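Side-chain contacts in tryparedoxin (Leishmania major, PDB 3S9F), which probably works as a thioredoxin-fold disulfide reductase, passing electrons to the peroxidase of the parasite's peroxide detoxification pathway: residues E72-H77 with F83-A88; W90-D95 with A112-V117; H149-D154 with F160-E165. All blocks are in the same frame, centred on the assembly; numbering follows the deposited sequence. Where two conformers were deposited one is given.

Contact 1 (E72-H77 with F83-A88); sequences EFYEKH and FEIILA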
# COMPACT_ATOMS: atom_id res chain seq x y z
N GLU A 72 -23.98 -13.71 5.07
CA GLU A 72 -25.30 -13.40 5.59
C GLU A 72 -25.22 -12.29 6.65
O GLU A 72 -26.03 -11.36 6.65
CB GLU A 72 -25.95 -14.67 6.15
CG GLU A 72 -27.43 -14.57 6.43
CD GLU A 72 -27.96 -15.75 7.25
OE1 GLU A 72 -27.19 -16.70 7.56
OE2 GLU A 72 -29.16 -15.73 7.59
N PHE A 73 -24.22 -12.37 7.54
CA PHE A 73 -24.04 -11.37 8.59
C PHE A 73 -23.75 -9.99 8.00
O PHE A 73 -24.32 -8.99 8.45
CB PHE A 73 -22.91 -11.76 9.56
CG PHE A 73 -22.79 -10.83 10.74
CD1 PHE A 73 -21.79 -9.85 10.79
CD2 PHE A 73 -23.70 -10.91 11.80
CE1 PHE A 73 -21.70 -8.98 11.88
CE2 PHE A 73 -23.61 -10.05 12.89
CZ PHE A 73 -22.61 -9.08 12.94
N TYR A 74 -22.87 -9.94 7.00
CA TYR A 74 -22.56 -8.70 6.27
C TYR A 74 -23.77 -8.07 5.56
O TYR A 74 -24.04 -6.87 5.70
CB TYR A 74 -21.48 -9.00 5.26
CG TYR A 74 -21.01 -7.83 4.45
CD1 TYR A 74 -19.86 -7.12 4.81
CD2 TYR A 74 -21.68 -7.46 3.28
CE1 TYR A 74 -19.39 -6.07 4.03
CE2 TYR A 74 -21.25 -6.40 2.51
CZ TYR A 74 -20.09 -5.72 2.87
OH TYR A 74 -19.65 -4.69 2.07
N GLU A 75 -24.48 -8.88 4.77
CA GLU A 75 -25.66 -8.37 4.05
C GLU A 75 -26.67 -7.73 4.99
O GLU A 75 -27.21 -6.67 4.70
CB GLU A 75 -26.30 -9.48 3.21
CG GLU A 75 -25.43 -9.85 2.01
CD GLU A 75 -25.86 -11.12 1.32
OE1 GLU A 75 -26.83 -11.77 1.76
OE2 GLU A 75 -25.21 -11.49 0.31
N LYS A 76 -26.87 -8.36 6.14
CA LYS A 76 -27.84 -7.93 7.14
C LYS A 76 -27.41 -6.73 8.00
O LYS A 76 -28.26 -5.91 8.37
CB LYS A 76 -28.15 -9.10 8.06
CG LYS A 76 -29.10 -10.13 7.47
CD LYS A 76 -29.46 -11.15 8.55
CE LYS A 76 -29.77 -12.50 7.95
NZ LYS A 76 -29.55 -13.58 8.97
N HIS A 77 -26.12 -6.63 8.31
CA HIS A 77 -25.63 -5.72 9.35
C HIS A 77 -24.54 -4.72 8.96
O HIS A 77 -24.24 -3.82 9.74
CB HIS A 77 -25.11 -6.52 10.55
CG HIS A 77 -26.14 -7.37 11.21
ND1 HIS A 77 -27.09 -6.87 12.08
CD2 HIS A 77 -26.37 -8.70 11.13
CE1 HIS A 77 -27.86 -7.85 12.50
NE2 HIS A 77 -27.45 -8.97 11.94
N PHE A 83 -19.72 -1.30 9.13
CA PHE A 83 -18.44 -1.99 8.92
C PHE A 83 -18.23 -2.38 7.46
O PHE A 83 -19.18 -2.40 6.67
CB PHE A 83 -18.26 -3.18 9.89
CG PHE A 83 -19.21 -4.33 9.66
CD1 PHE A 83 -20.36 -4.46 10.44
CD2 PHE A 83 -18.93 -5.34 8.72
CE1 PHE A 83 -21.25 -5.54 10.28
CE2 PHE A 83 -19.81 -6.43 8.54
CZ PHE A 83 -20.97 -6.53 9.31
N GLU A 84 -16.97 -2.64 7.11
CA GLU A 84 -16.62 -3.16 5.79
C GLU A 84 -15.76 -4.39 5.95
O GLU A 84 -15.12 -4.58 6.99
CB GLU A 84 -15.91 -2.06 4.95
CG GLU A 84 -15.64 -2.44 3.49
CD GLU A 84 -16.89 -2.90 2.76
OE1 GLU A 84 -17.56 -2.03 2.14
OE2 GLU A 84 -17.22 -4.10 2.81
N ILE A 85 -15.75 -5.25 4.93
CA ILE A 85 -14.87 -6.41 4.98
C ILE A 85 -13.98 -6.40 3.76
O ILE A 85 -14.43 -6.08 2.64
CB ILE A 85 -15.63 -7.75 5.10
CG1 ILE A 85 -16.42 -7.79 6.43
CG2 ILE A 85 -14.64 -8.95 5.09
CD1 ILE A 85 -17.26 -9.04 6.61
N ILE A 86 -12.70 -6.73 3.98
CA ILE A 86 -11.75 -6.83 2.88
C ILE A 86 -11.17 -8.23 2.85
O ILE A 86 -10.50 -8.64 3.81
CB ILE A 86 -10.58 -5.81 3.03
CG1 ILE A 86 -11.11 -4.38 3.07
CG2 ILE A 86 -9.56 -6.02 1.86
CD1 ILE A 86 -10.08 -3.31 3.50
N LEU A 87 -11.40 -8.96 1.77
CA LEU A 87 -10.77 -10.29 1.59
C LEU A 87 -9.25 -10.18 1.48
O LEU A 87 -8.74 -9.36 0.72
CB LEU A 87 -11.35 -10.99 0.35
CG LEU A 87 -10.71 -12.35 0.02
CD1 LEU A 87 -11.04 -13.40 1.12
CD2 LEU A 87 -11.21 -12.81 -1.34
N ALA A 88 -8.55 -11.00 2.29
CA ALA A 88 -7.09 -11.14 2.20
C ALA A 88 -6.87 -12.62 1.91
O ALA A 88 -6.74 -13.46 2.83
CB ALA A 88 -6.44 -10.70 3.51
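Tyr74 and Phe83 carry most of this interface, in which the C-terminal end of helix 61-77 packs over the start of strand 83-89. The two segments run roughly antiparallel, their axes at 149° and 9.6 Å apart at closest approach. Tyr74 points its ring from the helix to the strand because CG stands anti to the backbone N (chi1 -178°). One side of the ring is apolar: CD1 of Tyr74 lies 3.7 Å from CD1 of Ile85, the two side chains sliding past each other in opposite directions, and it also touches CE2 of Phe83. The phenol end is polar. Tyr74 OH donates to OE2 of Glu84 over 2.6 Å, meeting the syn lone pair of that oxygen, with the carboxylate oxygen near the plane of the phenol ring at its edge.

Glu84 can reach this hydroxyl although its CB points away from the helix, since its chain bends back at chi2. On its anti side the same OE2 accepts the backbone N-H of Ile85 at 2.8 Å. Two donors thus grip one buried oxygen and fix the rotation of the carboxylate, which would probably favour its ionised form.

Phe83 brings its ring against the helix end. Its CZ meets CE1 of Phe73 at 3.6 Å, rim to rim, with the ring planes only 16° apart and neither ring over the other's face. Its CE1 rests 3.5 Å from the carbonyl O of His77, where the helix finishes. Beyond the pair, Trp106 packs edge-to-face on Tyr74, and His78 stacks on it as well. Helix and strand belong to the beta-alpha-beta unit formed by strand 50-56, helix 61-77 and strand 83-89, a crossover connection characteristic of the thioredoxin fold.

Contact 2 (W90-D95 with A112-V117); sequences WDEEED and ANRNIV
In this thioredoxin fold, the loop that leaves strand 83-89 passes near the CxxC motif of Cys60 and Cys63, and there it meets the start of helix 114-123. The inner half of the meeting is apolar. Trp90 presents the edge of its indole to the helix, CD1 lying 3.9 Å from CG1 of Val117 and the methyl close to the ring plane. Val117 places that methyl against the indole with CG1 anti to its backbone N (chi1 174°). The neighbouring NE1 of Trp90 is hydrogen-bonded to OG1 of Thr121, one turn further along the same helix, so the indole is held by a polar bond beside its apolar touch.

Nearer the surface the chemistry changes. Arg114, its chain bent at chi2 and chi3, lays its guanidinium across Glu92 at about a right angle to that side chain, the guanidinium and carboxylate planes 68° apart. NH1 of Arg114 passes 3.6 Å from CG of Glu92. The opposite charges probably attract at longer range, without a salt bridge: OE1 of Glu92 stays 4.0 Å from NH1 of Arg114.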
# COMPACT_ATOMS: atom_id res chain seq x y z
N TRP A 90 -5.87 -16.34 0.75
CA TRP A 90 -4.78 -17.30 0.71
C TRP A 90 -4.83 -18.18 -0.55
O TRP A 90 -4.07 -19.15 -0.66
CB TRP A 90 -4.80 -18.17 1.96
CG TRP A 90 -4.23 -17.50 3.20
CD1 TRP A 90 -4.04 -16.16 3.44
CD2 TRP A 90 -3.79 -18.19 4.37
NE1 TRP A 90 -3.50 -15.98 4.71
CE2 TRP A 90 -3.35 -17.21 5.30
CE3 TRP A 90 -3.74 -19.54 4.74
CZ2 TRP A 90 -2.84 -17.55 6.56
CZ3 TRP A 90 -3.24 -19.88 5.98
CH2 TRP A 90 -2.81 -18.88 6.89
N ASP A 91 -5.67 -17.83 -1.51
CA ASP A 91 -5.65 -18.51 -2.81
C ASP A 91 -4.46 -18.01 -3.60
O ASP A 91 -4.23 -16.80 -3.68
CB ASP A 91 -6.93 -18.24 -3.60
CG ASP A 91 -8.07 -19.12 -3.18
OD1 ASP A 91 -7.99 -20.34 -3.44
OD2 ASP A 91 -9.05 -18.60 -2.62
N GLU A 92 -3.72 -18.93 -4.19
CA GLU A 92 -2.59 -18.56 -5.01
C GLU A 92 -2.86 -18.77 -6.49
O GLU A 92 -2.09 -18.31 -7.33
CB GLU A 92 -1.33 -19.29 -4.56
CG GLU A 92 -0.82 -18.73 -3.24
CD GLU A 92 0.44 -19.42 -2.74
OE1 GLU A 92 1.28 -19.84 -3.57
OE2 GLU A 92 0.60 -19.53 -1.51
N GLU A 93 -3.97 -19.45 -6.79
CA GLU A 93 -4.44 -19.57 -8.17
C GLU A 93 -5.49 -18.51 -8.43
O GLU A 93 -6.46 -18.40 -7.68
CB GLU A 93 -5.01 -20.97 -8.44
CG GLU A 93 -4.02 -22.12 -8.24
CD GLU A 93 -2.88 -22.12 -9.27
OE1 GLU A 93 -3.06 -21.59 -10.39
OE2 GLU A 93 -1.80 -22.66 -8.95
N GLU A 94 -5.31 -17.74 -9.50
CA GLU A 94 -6.20 -16.62 -9.80
C GLU A 94 -7.62 -17.04 -10.16
O GLU A 94 -8.57 -16.34 -9.81
CB GLU A 94 -5.61 -15.73 -10.89
CG GLU A 94 -6.38 -14.44 -11.13
CD GLU A 94 -5.57 -13.41 -11.89
OE1 GLU A 94 -4.49 -13.78 -12.43
OE2 GLU A 94 -6.01 -12.24 -11.96
N ASP A 95 -7.80 -18.17 -10.83
CA ASP A 95 -9.17 -18.56 -11.14
C ASP A 95 -9.95 -19.00 -9.90
O ASP A 95 -11.13 -18.66 -9.77
CB ASP A 95 -9.26 -19.58 -12.29
CG ASP A 95 -8.51 -20.87 -12.00
OD1 ASP A 95 -7.79 -20.99 -10.98
OD2 ASP A 95 -8.63 -21.78 -12.85
N ALA A 112 -3.27 -9.90 -7.50
CA ALA A 112 -1.89 -9.55 -7.83
C ALA A 112 -1.08 -9.06 -6.63
O ALA A 112 0.16 -9.12 -6.65
CB ALA A 112 -1.88 -8.48 -8.94
N ASN A 113 -1.79 -8.57 -5.60
CA ASN A 113 -1.13 -8.03 -4.41
C ASN A 113 -0.95 -9.08 -3.31
O ASN A 113 -1.26 -8.85 -2.13
CB ASN A 113 -1.87 -6.81 -3.91
CG ASN A 113 -1.78 -5.66 -4.88
OD1 ASN A 113 -0.69 -5.10 -5.11
ND2 ASN A 113 -2.91 -5.29 -5.44
N ARG A 114 -0.41 -10.22 -3.71
CA ARG A 114 -0.10 -11.32 -2.80
C ARG A 114 0.83 -10.90 -1.67
O ARG A 114 0.65 -11.33 -0.52
CB ARG A 114 0.54 -12.46 -3.58
CG ARG A 114 -0.36 -13.06 -4.65
CD ARG A 114 0.46 -13.41 -5.88
NE ARG A 114 0.03 -14.64 -6.53
CZ ARG A 114 0.26 -15.87 -6.06
NH1 ARG A 114 0.90 -16.06 -4.90
NH2 ARG A 114 -0.17 -16.92 -6.75
N ASN A 115 1.83 -10.08 -2.02
CA ASN A 115 2.83 -9.55 -1.10
C ASN A 115 2.12 -8.94 0.10
O ASN A 115 2.52 -9.15 1.25
CB ASN A 115 3.65 -8.43 -1.78
CG ASN A 115 4.94 -8.90 -2.43
OD1 ASN A 115 5.54 -8.14 -3.20
ND2 ASN A 115 5.38 -10.12 -2.13
N ILE A 116 1.08 -8.15 -0.18
CA ILE A 116 0.32 -7.47 0.87
C ILE A 116 -0.36 -8.48 1.80
O ILE A 116 -0.30 -8.33 3.01
CB ILE A 116 -0.74 -6.47 0.29
CG1 ILE A 116 -0.07 -5.18 -0.17
CG2 ILE A 116 -1.82 -6.13 1.35
CD1 ILE A 116 -0.93 -4.33 -1.08
N VAL A 117 -0.99 -9.51 1.22
CA VAL A 117 -1.67 -10.55 2.03
C VAL A 117 -0.65 -11.26 2.93
O VAL A 117 -0.91 -11.50 4.11
CB VAL A 117 -2.45 -11.57 1.16
CG1 VAL A 117 -3.00 -12.72 2.02
CG2 VAL A 117 -3.63 -10.84 0.44

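Contact 3 (H149-D154 with F160-E165); sequences HALTQD and FPWRDE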
# COMPACT_ATOMS: atom_id res chain seq x y z
N HIS A 149 -14.64 -16.83 15.58
CA HIS A 149 -15.31 -17.60 16.61
C HIS A 149 -16.46 -16.82 17.26
O HIS A 149 -17.55 -17.40 17.46
CB HIS A 149 -14.30 -18.20 17.59
CG HIS A 149 -13.51 -19.32 16.98
ND1 HIS A 149 -14.10 -20.47 16.49
CD2 HIS A 149 -12.18 -19.46 16.76
CE1 HIS A 149 -13.17 -21.27 15.99
NE2 HIS A 149 -11.99 -20.68 16.15
N ALA A 150 -16.27 -15.53 17.53
CA ALA A 150 -17.32 -14.71 18.13
C ALA A 150 -18.61 -14.69 17.30
O ALA A 150 -19.71 -14.84 17.84
CB ALA A 150 -16.80 -13.29 18.37
N LEU A 151 -18.48 -14.51 15.99
CA LEU A 151 -19.65 -14.45 15.13
C LEU A 151 -20.46 -15.75 15.15
O LEU A 151 -21.70 -15.70 15.21
CB LEU A 151 -19.33 -14.00 13.71
CG LEU A 151 -20.52 -14.12 12.73
CD1 LEU A 151 -21.62 -13.16 13.15
CD2 LEU A 151 -20.11 -13.87 11.28
N THR A 152 -19.78 -16.90 15.14
CA THR A 152 -20.50 -18.17 15.19
C THR A 152 -21.33 -18.33 16.46
O THR A 152 -22.39 -18.95 16.45
CB THR A 152 -19.57 -19.39 15.01
OG1 THR A 152 -18.83 -19.62 16.22
CG2 THR A 152 -18.61 -19.16 13.86
N GLN A 153 -20.85 -17.74 17.56
CA GLN A 153 -21.53 -17.80 18.85
C GLN A 153 -22.55 -16.67 19.03
O GLN A 153 -23.45 -16.76 19.86
CB GLN A 153 -20.50 -17.75 19.98
CG GLN A 153 -19.52 -18.92 19.97
CD GLN A 153 -18.84 -19.14 21.31
OE1 GLN A 153 -18.46 -18.19 22.01
NE2 GLN A 153 -18.69 -20.40 21.69
N ASP A 154 -22.43 -15.61 18.23
CA ASP A 154 -23.31 -14.44 18.34
C ASP A 154 -23.80 -14.05 16.94
O ASP A 154 -23.45 -12.98 16.43
CB ASP A 154 -22.54 -13.29 19.03
CG ASP A 154 -23.31 -11.97 19.07
OD1 ASP A 154 -24.55 -11.98 19.24
OD2 ASP A 154 -22.65 -10.91 18.94
N PHE A 160 -21.26 -7.44 18.82
CA PHE A 160 -20.39 -6.79 17.83
C PHE A 160 -19.81 -5.49 18.42
O PHE A 160 -20.54 -4.72 19.04
CB PHE A 160 -21.20 -6.47 16.57
CG PHE A 160 -20.42 -5.76 15.50
CD1 PHE A 160 -19.80 -6.49 14.49
CD2 PHE A 160 -20.30 -4.37 15.50
CE1 PHE A 160 -19.05 -5.84 13.50
CE2 PHE A 160 -19.56 -3.72 14.51
CZ PHE A 160 -18.93 -4.46 13.51
N PRO A 161 -18.51 -5.20 18.18
CA PRO A 161 -17.54 -5.86 17.34
C PRO A 161 -16.64 -6.85 18.07
O PRO A 161 -15.52 -7.06 17.62
CB PRO A 161 -16.70 -4.68 16.82
CG PRO A 161 -16.62 -3.79 18.06
CD PRO A 161 -17.97 -3.95 18.76
N TRP A 162 -17.11 -7.44 19.16
CA TRP A 162 -16.38 -8.51 19.82
C TRP A 162 -14.97 -8.16 20.26
O TRP A 162 -14.04 -8.90 20.05
CB TRP A 162 -16.37 -9.75 18.93
CG TRP A 162 -17.70 -10.06 18.35
CD1 TRP A 162 -18.81 -10.45 19.03
CD2 TRP A 162 -18.07 -10.04 16.97
NE1 TRP A 162 -19.85 -10.64 18.18
CE2 TRP A 162 -19.42 -10.40 16.90
CE3 TRP A 162 -17.40 -9.74 15.80
CZ2 TRP A 162 -20.09 -10.49 15.71
CZ3 TRP A 162 -18.07 -9.81 14.62
CH2 TRP A 162 -19.40 -10.18 14.58
N ARG A 163 -14.83 -7.03 20.93
CA ARG A 163 -13.53 -6.49 21.32
C ARG A 163 -12.73 -7.51 22.11
O ARG A 163 -13.29 -8.20 22.97
CB ARG A 163 -13.70 -5.24 22.19
CG ARG A 163 -14.32 -4.08 21.48
CD ARG A 163 -14.05 -2.77 22.23
NE ARG A 163 -14.11 -1.70 21.26
CZ ARG A 163 -13.06 -1.21 20.61
NH1 ARG A 163 -11.83 -1.64 20.88
NH2 ARG A 163 -13.25 -0.26 19.72
N ASP A 164 -11.43 -7.58 21.83
CA ASP A 164 -10.53 -8.46 22.55
C ASP A 164 -10.45 -8.09 24.02
O ASP A 164 -10.64 -6.92 24.38
CB ASP A 164 -9.14 -8.42 21.94
CG ASP A 164 -9.05 -9.21 20.65
OD1 ASP A 164 -10.09 -9.70 20.17
OD2 ASP A 164 -7.93 -9.36 20.13
N GLU A 165 -10.15 -9.11 24.84
CA GLU A 165 -10.05 -9.03 26.31
C GLU A 165 -11.30 -8.47 26.99
O GLU A 165 -12.41 -8.94 26.72
CB GLU A 165 -8.75 -8.33 26.78
CG GLU A 165 -8.64 -6.84 26.45
CD GLU A 165 -7.29 -6.47 25.87
OE1 GLU A 165 -6.31 -6.39 26.63
OE2 GLU A 165 -7.20 -6.25 24.64
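The C-terminal tail of this thioredoxin-fold protein folds back on helix 147-153, and Trp162 is the main side chain in that return. Ala150 lies against one face of the indole: its CB is 3.6 Å from the centroid of the five-membered ring and 22° off the ring normal, a CH-pi contact whose closest atom is CG of Trp162, at 3.4 Å. The small methyl lets the helix backbone come close, and the CA atoms of Ala150 and Trp162 are 6.5 Å apart. Further along the indole, CH2 of Trp162 meets CB of Leu151 at 3.9 Å. CA of Phe160 sits over the opposite face, near the rim, so the indole has the helix on one face and its own tail's backbone on the other.

The polar edge of the indole is turned to Asp154, the first residue beyond the helix. NE1 of Trp162 donates to OD2 of Asp154 over 2.9 Å in a nearly straight bond (164°), meeting the anti lone pair of OD2, with the carboxylate plane standing 84° to the ring. Asp154 reaches the indole with CG anti to its backbone N. Its carboxylate also takes the backbone N-H groups of Glu158 and Gln159, in the loop joining the two segments. Several N-H donors converging on one carboxylate would probably stabilise its negative charge, and together they tie helix end, loop and tail into one unit.

How the contacts relate
Contacts 1 and 3 are buried and share one hydrophobic cluster: Phe73 CD2 lies 3.3 Å from Leu151 CD1, and Phe83 CD1 3.4 Å from Phe160 CZ, so helix 147-153 and the C-terminal tail pack on the helix and strand that contact 1 joins. Contact 2 sits on the opposite side of the chain's centre from both, partly buried, and meets contact 1 where Ala88, on strand 83-89, touches Val117. The chemistry follows position. In the two buried contacts, rings pack beside carboxylates held by several hydrogen-bond donors; at the more exposed contact 2, one apolar touch is joined by a loose pairing of opposite charges.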